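ABC-type phosphate transport system, periplasmic component (Lactobacillus brevis, PDB 4ECF) probably serves as the solute-binding component of the PstSACB ABC transporter, capturing phosphate for import across the cytoplasmic membrane. Local coordinates at residues L185-V190 against W202-Y207; N99-I104 against F140-H145; V197-W202 against Q247-R252; T84-K89 against S176-T181. One frame throughout, in Å; residues are numbered along the deposited sequence. Where two conformers were deposited one is given.

Contact 1. Residues L185-V190 against W202-Y207; sequences LSLNHV and WRIWSY. With EDO (1,2-ethanediol), chain F; EDO (1,2-ethanediol), chain L.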
# COMPACT_ATOMS: atom_id res chain seq x y z
N LEU A 185 -14.06 -5.73 1.05
CA LEU A 185 -15.32 -5.04 0.90
C LEU A 185 -15.38 -4.14 -0.32
O LEU A 185 -14.42 -3.40 -0.62
CB LEU A 185 -15.58 -4.15 2.13
CG LEU A 185 -15.73 -4.83 3.48
CD1 LEU A 185 -15.98 -3.82 4.59
CD2 LEU A 185 -16.79 -5.93 3.51
N SER A 186 -16.55 -4.14 -0.95
CA SER A 186 -16.94 -3.08 -1.85
C SER A 186 -17.30 -1.87 -0.96
O SER A 186 -17.68 -2.07 0.21
CB SER A 186 -18.14 -3.50 -2.71
OG SER A 186 -17.75 -4.49 -3.67
N LEU A 187 -17.19 -0.68 -1.52
CA LEU A 187 -17.58 0.58 -0.85
C LEU A 187 -18.51 1.33 -1.79
O LEU A 187 -18.16 1.54 -2.99
CB LEU A 187 -16.36 1.45 -0.51
CG LEU A 187 -15.43 0.83 0.48
CD1 LEU A 187 -14.16 1.68 0.63
CD2 LEU A 187 -16.16 0.74 1.81
N ASN A 188 -19.68 1.71 -1.30
CA ASN A 188 -20.71 2.35 -2.12
C ASN A 188 -21.07 1.50 -3.35
O ASN A 188 -21.35 2.00 -4.45
CB ASN A 188 -20.19 3.75 -2.53
CG ASN A 188 -19.73 4.54 -1.33
OD1 ASN A 188 -20.52 4.80 -0.39
ND2 ASN A 188 -18.45 4.86 -1.29
N HIS A 189 -21.00 0.19 -3.16
CA HIS A 189 -21.22 -0.80 -4.20
C HIS A 189 -20.32 -0.65 -5.40
O HIS A 189 -20.63 -1.19 -6.48
CB HIS A 189 -22.73 -0.84 -4.56
CG HIS A 189 -23.59 -1.46 -3.49
ND1 HIS A 189 -23.51 -2.78 -3.19
CD2 HIS A 189 -24.52 -0.91 -2.64
CE1 HIS A 189 -24.35 -3.06 -2.20
NE2 HIS A 189 -24.99 -1.91 -1.85
N VAL A 190 -19.10 -0.08 -5.18
CA VAL A 190 -18.02 -0.12 -6.15
C VAL A 190 -16.97 -1.13 -5.65
O VAL A 190 -16.57 -1.09 -4.48
CB VAL A 190 -17.35 1.28 -6.27
CG1 VAL A 190 -16.17 1.25 -7.26
CG2 VAL A 190 -18.42 2.32 -6.64
N TRP A 202 -12.84 3.71 -7.81
CA TRP A 202 -12.31 3.29 -6.52
C TRP A 202 -11.21 4.29 -6.16
O TRP A 202 -10.23 4.43 -6.91
CB TRP A 202 -11.69 1.88 -6.65
CG TRP A 202 -11.21 1.40 -5.30
CD1 TRP A 202 -9.94 1.58 -4.73
CD2 TRP A 202 -12.00 0.75 -4.27
NE1 TRP A 202 -9.91 1.06 -3.46
CE2 TRP A 202 -11.11 0.51 -3.15
CE3 TRP A 202 -13.30 0.26 -4.21
CZ2 TRP A 202 -11.55 -0.08 -1.97
CZ3 TRP A 202 -13.71 -0.36 -3.03
CH2 TRP A 202 -12.84 -0.54 -1.95
N ARG A 203 -11.41 5.07 -5.10
CA ARG A 203 -10.55 6.22 -4.79
C ARG A 203 -9.36 5.88 -3.92
O ARG A 203 -8.44 6.71 -3.74
CB ARG A 203 -11.37 7.29 -4.08
CG ARG A 203 -12.41 7.95 -4.99
CD ARG A 203 -13.20 9.04 -4.26
NE ARG A 203 -12.36 10.18 -3.84
CZ ARG A 203 -12.02 10.49 -2.58
NH1 ARG A 203 -12.41 9.75 -1.55
NH2 ARG A 203 -11.27 11.56 -2.36
N ILE A 204 -9.38 4.72 -3.29
CA ILE A 204 -8.33 4.38 -2.29
C ILE A 204 -7.16 3.65 -2.98
O ILE A 204 -7.20 2.44 -3.18
CB ILE A 204 -8.87 3.55 -1.09
CG1 ILE A 204 -10.30 3.93 -0.69
CG2 ILE A 204 -7.88 3.70 0.06
CD1 ILE A 204 -10.81 3.07 0.46
N TRP A 205 -6.11 4.42 -3.32
CA TRP A 205 -4.97 3.93 -4.08
C TRP A 205 -3.89 4.95 -3.89
O TRP A 205 -4.16 6.13 -3.54
CB TRP A 205 -5.27 3.69 -5.56
CG TRP A 205 -5.78 4.88 -6.31
CD1 TRP A 205 -7.09 5.19 -6.64
CD2 TRP A 205 -4.97 5.88 -6.97
NE1 TRP A 205 -7.15 6.33 -7.39
CE2 TRP A 205 -5.90 6.81 -7.62
CE3 TRP A 205 -3.60 6.14 -7.03
CZ2 TRP A 205 -5.46 7.90 -8.34
CZ3 TRP A 205 -3.17 7.26 -7.78
CH2 TRP A 205 -4.10 8.11 -8.41
N SER A 206 -2.66 4.54 -4.11
CA SER A 206 -1.55 5.50 -4.13
C SER A 206 -0.49 5.11 -5.15
O SER A 206 -0.48 3.98 -5.63
CB SER A 206 -0.89 5.66 -2.76
OG SER A 206 -0.10 4.53 -2.43
N TYR A 207 0.42 6.04 -5.42
CA TYR A 207 1.59 5.74 -6.23
C TYR A 207 2.61 5.04 -5.33
O TYR A 207 2.68 5.29 -4.13
CB TYR A 207 2.21 7.02 -6.83
CG TYR A 207 1.27 7.76 -7.78
CD1 TYR A 207 1.04 7.31 -9.08
CD2 TYR A 207 0.62 8.91 -7.35
CE1 TYR A 207 0.16 8.00 -9.93
CE2 TYR A 207 -0.26 9.59 -8.19
CZ TYR A 207 -0.45 9.14 -9.51
OH TYR A 207 -1.33 9.82 -10.37
C1 EDO F . -15.62 3.64 -3.62
O1 EDO F . -16.47 4.78 -3.38
C2 EDO F . -14.30 3.68 -2.87
O2 EDO F . -13.51 4.83 -3.19
C1 EDO L . -13.92 9.29 1.31
O1 EDO L . -12.60 9.82 1.61
C2 EDO L . -14.70 10.23 0.39
O2 EDO L . -15.77 10.91 1.07

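Contact 2. Residues N99-I104 against F140-H145; sequences NQLIKI and FGLANH. With EDO (1,2-ethanediol), chain L.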
# COMPACT_ATOMS: atom_id res chain seq x y z
N ASN A 99 -20.17 6.49 4.55
CA ASN A 99 -20.62 6.95 5.86
C ASN A 99 -20.55 5.81 6.88
O ASN A 99 -20.13 6.03 8.02
CB ASN A 99 -22.03 7.53 5.79
CG ASN A 99 -22.49 8.13 7.10
OD1 ASN A 99 -23.43 7.64 7.73
ND2 ASN A 99 -21.83 9.22 7.53
N GLN A 100 -20.97 4.60 6.49
CA GLN A 100 -20.85 3.44 7.38
C GLN A 100 -19.40 3.13 7.72
O GLN A 100 -19.10 2.85 8.86
CB GLN A 100 -21.51 2.18 6.80
CG GLN A 100 -23.03 2.27 6.66
CD GLN A 100 -23.62 1.15 5.85
OE1 GLN A 100 -23.05 0.73 4.81
NE2 GLN A 100 -24.83 0.71 6.25
N LEU A 101 -18.51 3.16 6.71
CA LEU A 101 -17.10 2.89 6.94
C LEU A 101 -16.50 3.89 7.95
O LEU A 101 -15.75 3.50 8.87
CB LEU A 101 -16.36 2.92 5.61
CG LEU A 101 -14.87 2.57 5.71
CD1 LEU A 101 -14.60 1.08 5.99
CD2 LEU A 101 -14.15 2.96 4.43
N ILE A 102 -16.85 5.16 7.80
CA ILE A 102 -16.32 6.20 8.68
C ILE A 102 -16.84 5.96 10.09
O ILE A 102 -16.09 5.99 11.05
CB ILE A 102 -16.71 7.59 8.20
CG1 ILE A 102 -15.89 7.96 6.97
CG2 ILE A 102 -16.47 8.64 9.29
CD1 ILE A 102 -16.42 9.15 6.18
N LYS A 103 -18.12 5.68 10.19
CA LYS A 103 -18.75 5.46 11.50
C LYS A 103 -18.14 4.25 12.16
O LYS A 103 -18.05 4.22 13.39
CB LYS A 103 -20.27 5.34 11.40
CG LYS A 103 -20.96 6.69 11.13
CD LYS A 103 -22.46 6.49 11.08
CE LYS A 103 -23.22 7.79 11.11
NZ LYS A 103 -24.67 7.46 11.19
N ILE A 104 -17.79 3.22 11.40
CA ILE A 104 -17.12 2.06 12.02
C ILE A 104 -15.74 2.40 12.54
O ILE A 104 -15.40 2.08 13.69
CB ILE A 104 -17.11 0.84 11.05
CG1 ILE A 104 -18.56 0.31 10.94
CG2 ILE A 104 -16.10 -0.25 11.49
CD1 ILE A 104 -18.79 -0.77 9.90
N PHE A 140 -8.36 8.87 1.69
CA PHE A 140 -9.23 8.60 0.56
C PHE A 140 -10.38 7.64 0.81
O PHE A 140 -11.33 7.57 0.01
CB PHE A 140 -8.36 8.13 -0.63
CG PHE A 140 -7.35 9.16 -1.07
CD1 PHE A 140 -7.78 10.28 -1.76
CD2 PHE A 140 -6.01 9.02 -0.79
CE1 PHE A 140 -6.88 11.26 -2.13
CE2 PHE A 140 -5.09 10.00 -1.15
CZ PHE A 140 -5.53 11.12 -1.82
N GLY A 141 -10.30 6.91 1.92
CA GLY A 141 -11.36 6.03 2.44
C GLY A 141 -12.25 6.65 3.51
O GLY A 141 -13.48 6.55 3.45
N LEU A 142 -11.61 7.33 4.45
CA LEU A 142 -12.28 7.91 5.63
C LEU A 142 -12.48 9.44 5.59
O LEU A 142 -12.81 10.05 6.62
CB LEU A 142 -11.56 7.49 6.92
CG LEU A 142 -11.32 5.99 7.17
CD1 LEU A 142 -10.65 5.80 8.55
CD2 LEU A 142 -12.59 5.20 7.15
N ALA A 143 -12.29 10.08 4.44
CA ALA A 143 -12.48 11.55 4.33
C ALA A 143 -11.74 12.33 5.43
O ALA A 143 -12.25 13.27 6.03
CB ALA A 143 -13.96 11.92 4.27
N ASN A 144 -10.51 11.88 5.69
CA ASN A 144 -9.62 12.46 6.70
C ASN A 144 -10.07 12.31 8.16
O ASN A 144 -9.49 12.95 9.03
CB ASN A 144 -9.28 13.93 6.36
CG ASN A 144 -8.57 14.07 5.04
OD1 ASN A 144 -9.02 14.80 4.15
ND2 ASN A 144 -7.47 13.39 4.90
N HIS A 145 -11.04 11.46 8.44
CA HIS A 145 -11.32 11.08 9.82
C HIS A 145 -10.19 10.23 10.39
O HIS A 145 -9.59 9.41 9.70
CB HIS A 145 -12.63 10.34 9.92
CG HIS A 145 -13.83 11.21 9.73
ND1 HIS A 145 -14.51 11.74 10.78
CD2 HIS A 145 -14.43 11.72 8.58
CE1 HIS A 145 -15.53 12.49 10.31
NE2 HIS A 145 -15.48 12.51 8.98
C1 EDO L . -13.92 9.29 1.31
O1 EDO L . -12.60 9.82 1.61
C2 EDO L . -14.70 10.23 0.39
O2 EDO L . -15.77 10.91 1.07

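Contact 3. Residues V197-W202 against Q247-R252; sequences VTTNDW and QMLVER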
# COMPACT_ATOMS: atom_id res chain seq x y z
N VAL A 197 -9.74 1.34 -10.11
CA VAL A 197 -8.64 2.24 -9.68
C VAL A 197 -8.24 3.12 -10.88
O VAL A 197 -8.05 4.33 -10.73
CB VAL A 197 -7.43 1.41 -9.19
CG1 VAL A 197 -6.22 2.33 -9.01
CG2 VAL A 197 -7.73 0.69 -7.87
N THR A 198 -8.17 2.52 -12.08
CA THR A 198 -7.71 3.30 -13.23
C THR A 198 -8.57 4.53 -13.50
O THR A 198 -8.07 5.54 -13.98
CB THR A 198 -7.59 2.47 -14.52
OG1 THR A 198 -8.89 2.11 -15.00
CG2 THR A 198 -6.69 1.25 -14.34
N THR A 199 -9.87 4.44 -13.23
CA THR A 199 -10.78 5.55 -13.46
C THR A 199 -11.01 6.46 -12.23
O THR A 199 -11.79 7.44 -12.29
CB THR A 199 -12.15 5.00 -13.86
OG1 THR A 199 -12.66 4.21 -12.77
CG2 THR A 199 -12.05 4.13 -15.13
N ASN A 200 -10.43 6.06 -11.09
CA ASN A 200 -10.70 6.67 -9.79
C ASN A 200 -12.15 6.45 -9.29
O ASN A 200 -12.54 7.08 -8.34
CB ASN A 200 -10.32 8.18 -9.75
CG ASN A 200 -10.11 8.70 -8.33
OD1 ASN A 200 -9.34 8.11 -7.57
ND2 ASN A 200 -10.78 9.81 -7.97
N ASP A 201 -12.89 5.52 -9.89
CA ASP A 201 -14.17 5.11 -9.29
C ASP A 201 -13.96 4.42 -7.94
O ASP A 201 -14.79 4.55 -7.04
CB ASP A 201 -14.94 4.19 -10.24
CG ASP A 201 -15.65 4.96 -11.39
OD1 ASP A 201 -15.84 6.19 -11.30
OD2 ASP A 201 -16.01 4.32 -12.37
N TRP A 202 -12.84 3.71 -7.81
CA TRP A 202 -12.31 3.29 -6.52
C TRP A 202 -11.21 4.29 -6.16
O TRP A 202 -10.23 4.43 -6.91
CB TRP A 202 -11.69 1.88 -6.65
CG TRP A 202 -11.21 1.40 -5.30
CD1 TRP A 202 -9.94 1.58 -4.73
CD2 TRP A 202 -12.00 0.75 -4.27
NE1 TRP A 202 -9.91 1.06 -3.46
CE2 TRP A 202 -11.11 0.51 -3.15
CE3 TRP A 202 -13.30 0.26 -4.21
CZ2 TRP A 202 -11.55 -0.08 -1.97
CZ3 TRP A 202 -13.71 -0.36 -3.03
CH2 TRP A 202 -12.84 -0.54 -1.95
N GLN A 247 -1.44 2.50 -17.17
CA GLN A 247 -2.83 2.04 -17.18
C GLN A 247 -3.79 3.09 -16.61
O GLN A 247 -5.00 3.04 -16.85
CB GLN A 247 -2.94 0.79 -16.33
CG GLN A 247 -2.23 -0.43 -16.87
CD GLN A 247 -2.49 -1.62 -15.98
OE1 GLN A 247 -1.63 -2.01 -15.22
NE2 GLN A 247 -3.70 -2.15 -16.03
N MSE A 248 -3.27 4.05 -15.83
CA MSE A 248 -4.11 5.05 -15.18
C MSE A 248 -4.78 5.97 -16.19
O MSE A 248 -4.15 6.41 -17.16
CB MSE A 248 -3.30 5.88 -14.15
CG MSE A 248 -2.78 5.09 -12.91
SE MSE A 248 -4.06 4.04 -11.97
CE MSE A 248 -4.80 5.40 -11.08
N LEU A 249 -6.06 6.22 -15.96
CA LEU A 249 -6.87 7.11 -16.79
C LEU A 249 -7.12 8.41 -16.06
O LEU A 249 -7.89 9.27 -16.53
CB LEU A 249 -8.19 6.42 -17.17
CG LEU A 249 -8.02 5.20 -18.08
CD1 LEU A 249 -9.37 4.54 -18.29
CD2 LEU A 249 -7.45 5.51 -19.46
N VAL A 250 -6.51 8.55 -14.88
CA VAL A 250 -6.50 9.78 -14.11
C VAL A 250 -5.08 10.01 -13.57
O VAL A 250 -4.27 9.08 -13.53
CB VAL A 250 -7.49 9.76 -12.92
CG1 VAL A 250 -8.91 9.50 -13.41
CG2 VAL A 250 -7.09 8.70 -11.91
N GLU A 251 -4.82 11.25 -13.17
CA GLU A 251 -3.62 11.60 -12.41
C GLU A 251 -4.06 12.34 -11.15
O GLU A 251 -5.08 13.07 -11.16
CB GLU A 251 -2.68 12.50 -13.22
CG GLU A 251 -2.00 11.77 -14.37
CD GLU A 251 -1.27 12.67 -15.36
OE1 GLU A 251 -1.14 13.90 -15.12
OE2 GLU A 251 -0.83 12.12 -16.39
N ARG A 252 -3.30 12.15 -10.07
CA ARG A 252 -3.62 12.80 -8.81
C ARG A 252 -2.43 13.62 -8.25
O ARG A 252 -1.35 13.09 -8.10
CB ARG A 252 -4.13 11.77 -7.77
CG ARG A 252 -4.84 12.41 -6.61
CD ARG A 252 -5.33 11.36 -5.60
NE ARG A 252 -4.22 10.69 -4.90
CZ ARG A 252 -4.24 9.44 -4.44
NH1 ARG A 252 -5.29 8.65 -4.64
NH2 ARG A 252 -3.17 8.94 -3.83
O HOH W 1 -8.13 9.04 -5.24

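Contact 4. Residues T84-K89 against S176-T181; sequences TPIVNK and SYVNKT. With EDO (1,2-ethanediol), chain K; ACT (acetate ion), chain C.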
# COMPACT_ATOMS: atom_id res chain seq x y z
N THR A 84 -7.78 -1.78 0.01
CA THR A 84 -9.15 -2.20 0.26
C THR A 84 -9.38 -2.54 1.74
O THR A 84 -8.50 -3.08 2.41
CB THR A 84 -9.56 -3.40 -0.58
OG1 THR A 84 -10.95 -3.71 -0.35
CG2 THR A 84 -8.75 -4.64 -0.29
N PRO A 85 -10.55 -2.15 2.26
CA PRO A 85 -10.94 -2.75 3.56
C PRO A 85 -11.07 -4.25 3.41
O PRO A 85 -11.41 -4.77 2.32
CB PRO A 85 -12.31 -2.14 3.85
CG PRO A 85 -12.60 -1.15 2.79
CD PRO A 85 -11.65 -1.38 1.66
N ILE A 86 -10.72 -4.96 4.48
CA ILE A 86 -10.90 -6.38 4.57
C ILE A 86 -11.56 -6.72 5.88
O ILE A 86 -11.35 -6.06 6.88
CB ILE A 86 -9.56 -7.18 4.46
CG1 ILE A 86 -8.49 -6.68 5.45
CG2 ILE A 86 -9.00 -7.11 3.01
CD1 ILE A 86 -7.37 -7.69 5.69
N VAL A 87 -12.40 -7.75 5.86
CA VAL A 87 -13.09 -8.19 7.05
C VAL A 87 -12.96 -9.69 7.24
O VAL A 87 -12.69 -10.44 6.32
CB VAL A 87 -14.58 -7.82 7.03
CG1 VAL A 87 -14.78 -6.30 6.96
CG2 VAL A 87 -15.32 -8.52 5.90
N ASN A 88 -13.16 -10.11 8.48
CA ASN A 88 -13.26 -11.52 8.80
C ASN A 88 -14.46 -12.07 8.02
O ASN A 88 -15.47 -11.40 7.87
CB ASN A 88 -13.43 -11.68 10.30
CG ASN A 88 -13.59 -13.13 10.72
OD1 ASN A 88 -14.71 -13.65 10.76
ND2 ASN A 88 -12.49 -13.78 11.05
N LYS A 89 -14.32 -13.27 7.48
CA LYS A 89 -15.33 -13.80 6.55
C LYS A 89 -16.72 -14.05 7.16
O LYS A 89 -17.69 -14.24 6.43
CB LYS A 89 -14.79 -15.07 5.89
CG LYS A 89 -13.66 -14.80 4.92
CD LYS A 89 -13.23 -16.03 4.12
CE LYS A 89 -12.83 -17.20 5.01
NZ LYS A 89 -12.43 -18.40 4.21
N SER A 176 -2.85 -6.74 -3.39
CA SER A 176 -2.13 -8.04 -3.54
C SER A 176 -2.29 -8.98 -2.34
O SER A 176 -2.25 -10.24 -2.49
CB SER A 176 -0.65 -7.83 -3.73
OG SER A 176 0.01 -7.84 -2.48
N TYR A 177 -2.45 -8.40 -1.16
CA TYR A 177 -2.53 -9.22 0.02
C TYR A 177 -3.88 -9.90 0.15
O TYR A 177 -4.03 -10.80 0.96
CB TYR A 177 -2.25 -8.39 1.29
CG TYR A 177 -0.77 -8.08 1.52
CD1 TYR A 177 -0.12 -7.03 0.86
CD2 TYR A 177 -0.01 -8.88 2.39
CE1 TYR A 177 1.22 -6.79 1.04
CE2 TYR A 177 1.34 -8.62 2.59
CZ TYR A 177 1.98 -7.59 1.90
OH TYR A 177 3.31 -7.36 2.19
N VAL A 178 -4.89 -9.46 -0.60
CA VAL A 178 -6.19 -10.09 -0.47
C VAL A 178 -6.12 -11.55 -0.95
O VAL A 178 -5.59 -11.79 -2.04
CB VAL A 178 -7.30 -9.31 -1.24
CG1 VAL A 178 -8.61 -10.08 -1.18
CG2 VAL A 178 -7.44 -7.88 -0.69
N ASN A 179 -6.60 -12.47 -0.13
CA ASN A 179 -6.70 -13.89 -0.47
C ASN A 179 -7.94 -14.52 0.19
O ASN A 179 -8.72 -13.81 0.84
CB ASN A 179 -5.39 -14.65 -0.11
CG ASN A 179 -5.14 -14.80 1.40
OD1 ASN A 179 -6.04 -14.72 2.22
ND2 ASN A 179 -3.88 -15.07 1.76
N LYS A 180 -8.09 -15.83 0.04
CA LYS A 180 -9.27 -16.57 0.49
C LYS A 180 -9.51 -16.57 2.00
O LYS A 180 -10.60 -16.93 2.45
CB LYS A 180 -9.19 -18.04 0.03
CG LYS A 180 -9.36 -18.26 -1.46
CD LYS A 180 -9.39 -19.74 -1.82
CE LYS A 180 -8.02 -20.41 -1.69
NZ LYS A 180 -7.03 -19.87 -2.66
N THR A 181 -8.50 -16.18 2.79
CA THR A 181 -8.66 -16.16 4.24
C THR A 181 -9.44 -14.93 4.75
O THR A 181 -9.88 -14.92 5.90
CB THR A 181 -7.30 -16.21 4.97
OG1 THR A 181 -6.57 -15.03 4.68
CG2 THR A 181 -6.47 -17.45 4.52
C1 EDO K . -13.68 -16.74 13.46
O1 EDO K . -14.66 -15.93 12.79
C2 EDO K . -12.96 -17.64 12.46
O2 EDO K . -12.45 -16.85 11.38
C ACT C . 1.41 -11.30 -0.43
O ACT C . 0.35 -11.95 -0.39
OXT ACT C . 1.51 -10.33 -1.21
CH3 ACT C . 2.55 -11.69 0.46
O HOH W 2 -11.89 -14.78 7.91

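Contact 1. Residues L185-V190 against W202-Y207
The indole of Trp-202 meets 185-190 with its six-membered ring: Val-190 O lies in the ring plane at the edge, 3.3 Å from CZ3, and the CA of Ser-186 borders the same rim. One face carries C2 of an ethanediol, set off toward the rim, while Leu-185 O and the CD1 methyl of Leu-187 approach CH2 obliquely, CD1 at 3.7 Å. With chi1 at -176°, CG of Trp-202 stands opposite its own backbone N, which sends the benzo end across to the turn. The Leu-187 CD1 methyl also meets CD1 of Ile-204 at 3.6 Å, the two side chains crossing at roughly a right angle. The turn from Leu-187 to Val-190, type I', presents Leu-187 and Val-190; it is closed by Leu-187 N to Val-190 O (3.1 Å) and Val-190 N to Leu-187 O (2.9 Å). The indole NE1 bonds to Ile-83 O in strand 73-87 and only weakly to Ile-204 O. The ethanediol, probably from the crystallisation liquor, spans the two segments, taking Asn-188 ND2 on O1 at 2.9 Å and Arg-203 N on O2 at 2.8 Å, the latter nearly straight at 168°. No direct hydrogen bond joins 185-190 to 202-207, so cohesion comes from apolar packing and from Val-190 O at the indole edge, where the slight positive charge of the ring C-H groups would suit it.

Contact 2. Residues N99-I104 against F140-H145
Ile-102 sets its CG2 methyl over the centre of the His-145 imidazole, 3.7 Å from the centroid and 11° off the ring normal, a well-centred CH-pi contact. The other branch, CG1 and CD1, lies along the backbone of the turn: CG1 is 3.7 Å from Leu-142 O, and CD1 touches CB of Ala-143. With chi1 at -73°, CG1 stands opposite the carbonyl carbon and CG2 opposite the backbone N, which splits the two branches between the turn and the ring. One residue earlier, CG of Leu-101 meets CD2 of Leu-142 at 3.8 Å, one side chain lying athwart the other. Swapping Ile-102 for an alanine would probably strip the His-145 face of its methyl partner and open a gap beside the Leu-142 carbonyl. The ring is positioned by a type I' turn from Leu-142 to His-145, where His-145 N donates to Leu-142 O at 2.9 Å; that oxygen also lies in the imidazole plane, at its edge. Farther out, Phe-137 of helix 132-140 packs on both Leu-101 and Leu-142, and Leu-96 touches Leu-101. This is structural packing that docks helix 98-105 on the turn following helix 132-140, within a periplasmic-binding-protein fold.

Contact 3. Residues V197-W202 against Q247-R252
OD1 of Asn-200, whose CB rests on Val-250 CG2, is gripped by two donors: Trp-205 NE1 and a water at 2.8 Å. That water accepts from Arg-252 NH1 at 2.9 Å, tying the two segments together through solvent. The direct bond runs from Leu-249 N to Thr-198 O, 2.9 Å long with an N-H...O angle of 150°, the donor tilted somewhat out of the carbonyl plane. Thr-198 sets its CG2 3.5 Å from Gln-247 O, its OG1 bonded to Val-195 O. Val-250 CG1 lies 3.7 Å from Thr-199 O. Met-248, present as selenomethionine, is bent at chi2 and chi3, which curls CE back to 3.4 Å from Val-197 O and against Val-197 CG1. Thr-199 OG1 accepts from Asp-201 N at 3.2 Å, forming an ST turn, while its CG2 lies alongside CD1 of Leu-249. With an alanine at Thr-199, the Asp-201 amide would probably lose this acceptor and Leu-249 its methyl neighbour. Behind the contact, Trp-205 packs on Val-197, Met-248 and Val-250. The motif is an ST turn at the C-terminal end of the helix that begins at 194, where the chain, with positive phi at Asn-200, meets the first strand of the C-terminal hairpin 250-252/258-260.

Contact 4. Residues T84-K89 against S176-T181
Residues 84-89 and 178-181 run in nearly the same direction, 11° apart, but the CA atoms of Ile-86 and Val-178 are 7.8 Å from each other and no backbone hydrogen bond joins the two. Side chains fill the interval. The CG2 methyl of Val-178 meets Thr-84 CG2 at 3.5 Å, the side chains roughly perpendicular, and also Ile-86 CG2 at 4.1 Å, where the side chains pass antiparallel to one another. At Thr-84 a chi1 of -176° turns OG1 away from this methyl contact to donate to Pro-85 O at 2.9 Å. The polar end belongs to Lys-89: NZ donates to Lys-180 O at 2.9 Å, approaching at 156° to the C=O. CD of Lys-89 lies 3.2 Å from Lys-180 O, and the bend at chi3 brings CE and NZ round to the same oxygen. A water joins the backbones here, accepting from Lys-89 N at 2.9 Å and donating to Thr-181 O at 2.8 Å. The loop is shaped by an Asx turn in which Thr-181 N reaches Asn-179 OD1 from above the amide plane. Strand 73-87 pairs on one side with 169-174 and on the other with 183-187, both antiparallel to it; 176-181 is the connection between them, crossing over the strand beside helix 156-165, whose Val-163 touches Ile-86 and whose Ala-164 touches Thr-181.

How the contacts relate
Along the chain come 84-89, 99-104, 140-145, 176-181 and 185-190, then 197-202 and 202-207, which share Trp-202, and finally 247-252. Contact 2 thus falls entirely between the two segments of contact 4, and contacts 1 and 3 interleave. Contacts 1 and 4 reach the same mixed sheet, in which strand 73-87 neighbours both 183-187 and 205-213. Centre to centre, contact 1 lies about 11 Å from contact 3, about 12 Å from contact 2 and about 14 Å from contact 4; contacts 3 and 4 are about 22 Å apart. Contact 1 touches contact 2 through Ile-204 and Gly-141, contact 3 through Trp-205 and Asn-200, and contact 4 through Leu-185 and Pro-85, while Phe-140 makes a cation-pi contact with Arg-252, so sheet, helix 98-105 and C-terminal hairpin join in continuous packing.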